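Local coordinates for protein Ps01740 (Pseudomonas sp. UW4, PDB 5UIF) that is a homologue of cis-3-chloroacrylic acid dehalogenase in the tautomerase superfamily and probably catalyses hydrolytic dehalogenation of 3-haloacrylates as a trimer, at residues I27-R30 and P35-Y38; D85-V90 and N96-A101. One frame throughout, in Å; residues are numbered along the deposited sequence.

Contact 1: I27-R30 and P35-Y38; sequences IHTR and PASY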
ATOM      1  N   ILE A  27       9.151  19.102   4.356  1.00 47.22           N
ATOM      2  CA  ILE A  27       9.336  18.490   5.667  1.00 48.15           C
ATOM      3  C   ILE A  27      10.337  17.338   5.604  1.00 49.52           C
ATOM      4  O   ILE A  27      11.185  17.193   6.486  1.00 51.83           O
ATOM      5  CB  ILE A  27       7.994  17.981   6.235  1.00 46.90           C
ATOM      6  CG1 ILE A  27       7.054  19.157   6.498  1.00 46.85           C
ATOM      7  CG2 ILE A  27       8.213  17.192   7.516  1.00 47.07           C
ATOM      8  CD1 ILE A  27       5.612  18.753   6.708  1.00 45.67           C
ATOM      9  N   HIS A  28      10.247  16.531   4.551  1.00 48.85           N
ATOM     10  CA  HIS A  28      11.134  15.383   4.396  1.00 49.77           C
ATOM     11  C   HIS A  28      12.570  15.793   4.074  1.00 51.07           C
ATOM     12  O   HIS A  28      13.515  15.280   4.675  1.00 52.24           O
ATOM     13  CB  HIS A  28      10.616  14.446   3.304  1.00 49.95           C
ATOM     14  CG  HIS A  28      11.474  13.236   3.096  1.00 51.95           C
ATOM     15  ND1 HIS A  28      11.303  12.072   3.812  1.00 52.18           N
ATOM     16  CD2 HIS A  28      12.518  13.016   2.262  1.00 53.85           C
ATOM     17  CE1 HIS A  28      12.201  11.183   3.424  1.00 53.95           C
ATOM     18  NE2 HIS A  28      12.951  11.731   2.486  1.00 55.17           N
ATOM     19  N   THR A  29      12.728  16.709   3.122  1.00 50.90           N
ATOM     20  CA  THR A  29      14.050  17.153   2.688  1.00 52.57           C
ATOM     21  C   THR A  29      14.827  17.831   3.813  1.00 53.24           C
ATOM     22  O   THR A  29      16.056  17.846   3.810  1.00 55.11           O
ATOM     23  CB  THR A  29      13.957  18.128   1.497  1.00 53.33           C
ATOM     24  OG1 THR A  29      13.130  19.243   1.853  1.00 52.98           O
ATOM     25  CG2 THR A  29      13.370  17.432   0.278  1.00 52.39           C
ATOM     26  N   ARG A  30      14.099  18.392   4.773  1.00 51.80           N
ATOM     27  CA  ARG A  30      14.714  19.093   5.894  1.00 52.70           C
ATOM     28  C   ARG A  30      15.184  18.133   6.982  1.00 53.43           C
ATOM     29  O   ARG A  30      16.328  18.201   7.433  1.00 55.54           O
ATOM     30  CB  ARG A  30      13.732  20.103   6.485  1.00 51.43           C
ATOM     31  CG  ARG A  30      14.206  20.744   7.777  1.00 52.64           C
ATOM     32  CD  ARG A  30      13.072  21.481   8.462  1.00 51.56           C
ATOM     33  NE  ARG A  30      12.067  20.562   8.987  1.00 49.42           N
ATOM     34  CZ  ARG A  30      10.757  20.771   8.924  1.00 48.06           C
ATOM     35  NH1 ARG A  30      10.284  21.871   8.354  1.00 48.32           N
ATOM     36  NH2 ARG A  30       9.916  19.879   9.429  1.00 46.65           N
ATOM     37  N   PRO A  35      17.646  15.078  -1.137  1.00 64.11           N
ATOM     38  CA  PRO A  35      17.218  15.942  -2.245  1.00 64.29           C
ATOM     39  C   PRO A  35      15.745  15.756  -2.605  1.00 62.32           C
ATOM     40  O   PRO A  35      15.197  14.668  -2.437  1.00 62.06           O
ATOM     41  CB  PRO A  35      18.123  15.508  -3.403  1.00 66.93           C
ATOM     42  CG  PRO A  35      18.603  14.146  -3.032  1.00 67.46           C
ATOM     43  CD  PRO A  35      18.722  14.157  -1.544  1.00 66.47           C
ATOM     44  N   ALA A  36      15.122  16.821  -3.102  1.00 61.27           N
ATOM     45  CA  ALA A  36      13.692  16.817  -3.394  1.00 58.27           C
ATOM     46  C   ALA A  36      13.341  15.948  -4.599  1.00 59.02           C
ATOM     47  O   ALA A  36      12.215  15.465  -4.713  1.00 57.77           O
ATOM     48  CB  ALA A  36      13.203  18.242  -3.619  1.00 57.46           C
ATOM     49  N   SER A  37      14.308  15.746  -5.489  1.00 61.42           N
ATOM     50  CA  SER A  37      14.077  15.008  -6.729  1.00 62.40           C
ATOM     51  C   SER A  37      13.659  13.558  -6.485  1.00 61.64           C
ATOM     52  O   SER A  37      13.013  12.942  -7.331  1.00 62.38           O
ATOM     53  CB  SER A  37      15.331  15.043  -7.605  1.00 65.52           C
ATOM     54  OG  SER A  37      16.448  14.511  -6.915  1.00 66.39           O
ATOM     55  N   TYR A  38      14.029  13.020  -5.328  1.00 60.66           N
ATOM     56  CA  TYR A  38      13.708  11.637  -4.992  1.00 60.52           C
ATOM     57  C   TYR A  38      12.387  11.532  -4.236  1.00 58.05           C
ATOM     58  O   TYR A  38      11.874  10.435  -4.021  1.00 58.04           O
ATOM     59  CB  TYR A  38      14.836  11.015  -4.165  1.00 61.92           C
ATOM     60  CG  TYR A  38      16.123  10.813  -4.933  1.00 66.15           C
ATOM     61  CD1 TYR A  38      16.439   9.579  -5.486  1.00 68.55           C
ATOM     62  CD2 TYR A  38      17.022  11.857  -5.108  1.00 67.57           C
ATOM     63  CE1 TYR A  38      17.614   9.390  -6.189  1.00 72.52           C
ATOM     64  CE2 TYR A  38      18.200  11.677  -5.809  1.00 71.36           C
ATOM     65  CZ  TYR A  38      18.490  10.442  -6.348  1.00 74.00           C
ATOM     66  OH  TYR A  38      19.661  10.257  -7.048  1.00 77.97           O
TER

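Contact 2: D85-V90 and N96-A101; sequences DVYMAV and NAVVVA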
ATOM      1  N   ASP A  85       0.097  17.927  11.564  1.00 43.79           N
ATOM      2  CA  ASP A  85      -0.299  19.309  11.823  1.00 44.34           C
ATOM      3  C   ASP A  85      -0.707  20.023  10.540  1.00 43.86           C
ATOM      4  O   ASP A  85      -1.683  20.773  10.518  1.00 45.17           O
ATOM      5  CB  ASP A  85       0.837  20.077  12.502  1.00 45.04           C
ATOM      6  CG  ASP A  85       0.970  19.742  13.975  1.00 47.20           C
ATOM      7  OD1 ASP A  85      -0.041  19.344  14.591  1.00 49.30           O
ATOM      8  OD2 ASP A  85       2.087  19.881  14.518  1.00 46.92           O
ATOM      9  N   VAL A  86       0.050  19.782   9.474  1.00 42.17           N
ATOM     10  CA  VAL A  86      -0.204  20.415   8.187  1.00 42.29           C
ATOM     11  C   VAL A  86      -1.528  19.957   7.580  1.00 42.33           C
ATOM     12  O   VAL A  86      -2.322  20.780   7.123  1.00 44.11           O
ATOM     13  CB  VAL A  86       0.945  20.136   7.192  1.00 41.39           C
ATOM     14  CG1 VAL A  86       0.481  20.333   5.755  1.00 42.16           C
ATOM     15  CG2 VAL A  86       2.143  21.023   7.503  1.00 41.39           C
ATOM     16  N   TYR A  87      -1.769  18.649   7.587  1.00 40.76           N
ATOM     17  CA  TYR A  87      -2.983  18.105   6.988  1.00 41.45           C
ATOM     18  C   TYR A  87      -4.241  18.614   7.687  1.00 43.19           C
ATOM     19  O   TYR A  87      -5.244  18.908   7.036  1.00 44.88           O
ATOM     20  CB  TYR A  87      -2.970  16.573   7.010  1.00 40.65           C
ATOM     21  CG  TYR A  87      -4.182  15.970   6.337  1.00 42.28           C
ATOM     22  CD1 TYR A  87      -4.207  15.764   4.964  1.00 43.13           C
ATOM     23  CD2 TYR A  87      -5.309  15.621   7.072  1.00 43.82           C
ATOM     24  CE1 TYR A  87      -5.316  15.222   4.343  1.00 45.18           C
ATOM     25  CE2 TYR A  87      -6.422  15.081   6.460  1.00 45.78           C
ATOM     26  CZ  TYR A  87      -6.421  14.883   5.096  1.00 46.64           C
ATOM     27  OH  TYR A  87      -7.528  14.343   4.484  1.00 49.05           O
ATOM     28  N   MET A  88      -4.188  18.708   9.011  1.00 42.81           N
ATOM     29  CA  MET A  88      -5.325  19.195   9.783  1.00 44.24           C
ATOM     30  C   MET A  88      -5.577  20.674   9.516  1.00 44.63           C
ATOM     31  O   MET A  88      -6.708  21.147   9.610  1.00 46.38           O
ATOM     32  CB  MET A  88      -5.103  18.963  11.278  1.00 45.38           C
ATOM     33  CG  MET A  88      -5.156  17.505  11.699  1.00 45.05           C
ATOM     34  SD  MET A  88      -4.921  17.306  13.475  1.00 61.62           S
ATOM     35  CE  MET A  88      -6.260  18.315  14.108  1.00 70.32           C
ATOM     36  N   ALA A  89      -4.515  21.401   9.186  1.00 43.35           N
ATOM     37  CA  ALA A  89      -4.623  22.829   8.913  1.00 44.13           C
ATOM     38  C   ALA A  89      -5.141  23.085   7.502  1.00 44.02           C
ATOM     39  O   ALA A  89      -5.877  24.042   7.263  1.00 46.34           O
ATOM     40  CB  ALA A  89      -3.282  23.506   9.114  1.00 43.73           C
ATOM     41  N   VAL A  90      -4.746  22.224   6.571  1.00 41.85           N
ATOM     42  CA  VAL A  90      -5.152  22.356   5.177  1.00 42.10           C
ATOM     43  C   VAL A  90      -6.598  21.906   4.979  1.00 42.87           C
ATOM     44  O   VAL A  90      -7.356  22.525   4.229  1.00 45.02           O
ATOM     45  CB  VAL A  90      -4.220  21.539   4.249  1.00 40.54           C
ATOM     46  CG1 VAL A  90      -4.801  21.431   2.845  1.00 41.51           C
ATOM     47  CG2 VAL A  90      -2.830  22.158   4.215  1.00 40.31           C
ATOM     48  N   ASN A  96      -8.500  12.656  15.360  1.00 51.43           N
ATOM     49  CA  ASN A  96      -8.898  11.270  15.567  1.00 52.78           C
ATOM     50  C   ASN A  96      -9.298  10.586  14.265  1.00 50.97           C
ATOM     51  O   ASN A  96      -9.544   9.380  14.236  1.00 51.54           O
ATOM     52  CB  ASN A  96     -10.051  11.193  16.569  1.00 57.13           C
ATOM     53  CG  ASN A  96      -9.648  11.652  17.956  1.00 60.45           C
ATOM     54  OD1 ASN A  96      -8.513  11.445  18.385  1.00 61.45           O
ATOM     55  ND2 ASN A  96     -10.578  12.282  18.665  1.00 63.11           N
ATOM     56  N   ALA A  97      -9.363  11.363  13.187  1.00 49.17           N
ATOM     57  CA  ALA A  97      -9.704  10.827  11.875  1.00 48.35           C
ATOM     58  C   ALA A  97      -8.544  11.003  10.898  1.00 45.78           C
ATOM     59  O   ALA A  97      -8.732  10.975   9.682  1.00 44.68           O
ATOM     60  CB  ALA A  97     -10.960  11.495  11.337  1.00 49.58           C
ATOM     61  N   VAL A  98      -7.346  11.189  11.443  1.00 44.74           N
ATOM     62  CA  VAL A  98      -6.142  11.334  10.634  1.00 42.30           C
ATOM     63  C   VAL A  98      -5.039  10.411  11.144  1.00 42.57           C
ATOM     64  O   VAL A  98      -4.678  10.455  12.320  1.00 44.27           O
ATOM     65  CB  VAL A  98      -5.627  12.787  10.632  1.00 41.66           C
ATOM     66  CG1 VAL A  98      -4.263  12.866   9.969  1.00 40.08           C
ATOM     67  CG2 VAL A  98      -6.619  13.705   9.935  1.00 41.93           C
ATOM     68  N   VAL A  99      -4.509   9.573  10.258  1.00 41.57           N
ATOM     69  CA  VAL A  99      -3.456   8.635  10.630  1.00 42.14           C
ATOM     70  C   VAL A  99      -2.232   8.795   9.733  1.00 41.39           C
ATOM     71  O   VAL A  99      -2.337   8.734   8.508  1.00 40.92           O
ATOM     72  CB  VAL A  99      -3.947   7.175  10.555  1.00 42.50           C
ATOM     73  CG1 VAL A  99      -2.803   6.212  10.833  1.00 42.71           C
ATOM     74  CG2 VAL A  99      -5.091   6.947  11.532  1.00 44.48           C
ATOM     75  N   VAL A 100      -1.074   9.004  10.350  1.00 41.74           N
ATOM     76  CA  VAL A 100       0.175   9.151   9.611  1.00 40.61           C
ATOM     77  C   VAL A 100       1.190   8.103  10.059  1.00 41.20           C
ATOM     78  O   VAL A 100       1.393   7.897  11.256  1.00 42.64           O
ATOM     79  CB  VAL A 100       0.780  10.559   9.790  1.00 41.26           C
ATOM     80  CG1 VAL A 100       2.053  10.703   8.966  1.00 40.71           C
ATOM     81  CG2 VAL A 100      -0.232  11.625   9.400  1.00 41.00           C
ATOM     82  N   ALA A 101       1.822   7.442   9.095  1.00 40.17           N
ATOM     83  CA  ALA A 101       2.816   6.415   9.393  1.00 40.41           C
ATOM     84  C   ALA A 101       4.067   6.578   8.533  1.00 40.17           C
ATOM     85  O   ALA A 101       3.982   6.698   7.310  1.00 38.78           O
ATOM     86  CB  ALA A 101       2.218   5.030   9.199  1.00 39.65           C
TER

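Contact 1: I27-R30 and P35-Y38
T29 lays its methyl group over the peptide joining P35 to A36, where the chain returns to the end of the helix it has just left. The tip of the side chain does the touching: CG2 of T29 comes within 3.7 Å of CA of A36 and within 4.1 Å of the carbonyl carbon C of P35. The methyl CB of A36 lies beside it, 4.0 Å from T29 CG2, so the threonine meets backbone and side chain together. No hydrogen bond crosses between 27-30 and 35-38.

The two ends of the threonine branch divide the work. With OG1 set between the backbone N and the carbonyl carbon (chi1 57°), the hydroxyl is turned back along the helix and hydrogen-bonded chiefly to the carbonyl oxygen of T25, with that of S26 also in range of the same hydroxyl, while CG2 is left to face the returning chain. This is the turn of a beta-alpha-beta unit, in which helix 14-32 connects strand 2-8 to the parallel neighbouring strand 40-46. The backbones come close here, with CA of T29 6.0 Å from CA of P35, although the CB of P35 points away from the helix.

One residue earlier, H28 turns towards the amino end of the chain: its ND1 is hydrogen-bonded to the hydroxyl of Y3, and its side chain touches P1, the amino-terminal proline characteristic of the tautomerase superfamily. Y38 also reaches P1, whereas A36 packs against A54 of the second subunit, bringing this surface turn up to the trimer interface.

Contact 2: D85-V90 and N96-A101
The last turns of helix 73-91 pass over the start of strand 98-105, with CA of M88 7.9 Å from CA of V98, a separation bridged by side chains alone. The layout is that of a beta-alpha-beta crossover: strand 61-68 leads into the helix, and the chain then returns as strand 98-105, parallel to strand 61-68 and hydrogen-bonded to it through V99 and A101. The helix packs on the sheet through apolar side chains, and here V98 meets two successive helical residues.

Y87 makes the closer approach. Its CG stands anti to the backbone N (chi1 -177°), which carries the ring down from the helix towards the sheet. CG2 of V98 then approaches the CD2-CE2 bond of the ring obliquely, 3.7 Å from CD2 of Y87 and about as near CE2. The other branch of the valine also takes part, with V98 CG1 4.1 Å from Y87 CD2. Both residues are buried. Around them A61 and I63 of the adjacent strand, L20 of helix 14-32 and the loop residue A93 also touch the tyrosine, so the ring lies in a largely apolar layer between helix and sheet.

Further along the strand, V100 packs on L80, I83 and T84 of the same helix. V100 and A101 also pair antiparallel with a strand of the third subunit, carrying the sheet across the trimer interface. M88 adds a looser touch through its methylene chain rather than its sulfur: CG of M88 lies 4.4 Å from CG2 of V98, the same methyl that meets the tyrosine ring.

How the contacts relate
Contacts 1 and 2 follow each other in series along the chain, their centres about 20 Å apart and on opposite sides of the chain's centre. Each belongs to a helix and the chain that returns from it to the four-stranded mixed sheet: contact 1 just before strand 40-46, contact 2 at the start of strand 98-105, the two outermost strands within this chain. The helices meet directly, CD1 of I27 lying 4.2 Å from CG2 of V86. The two helices of the beta-alpha-beta connections thus pack against each other, while contact 1 borders the second subunit and contact 2 the third.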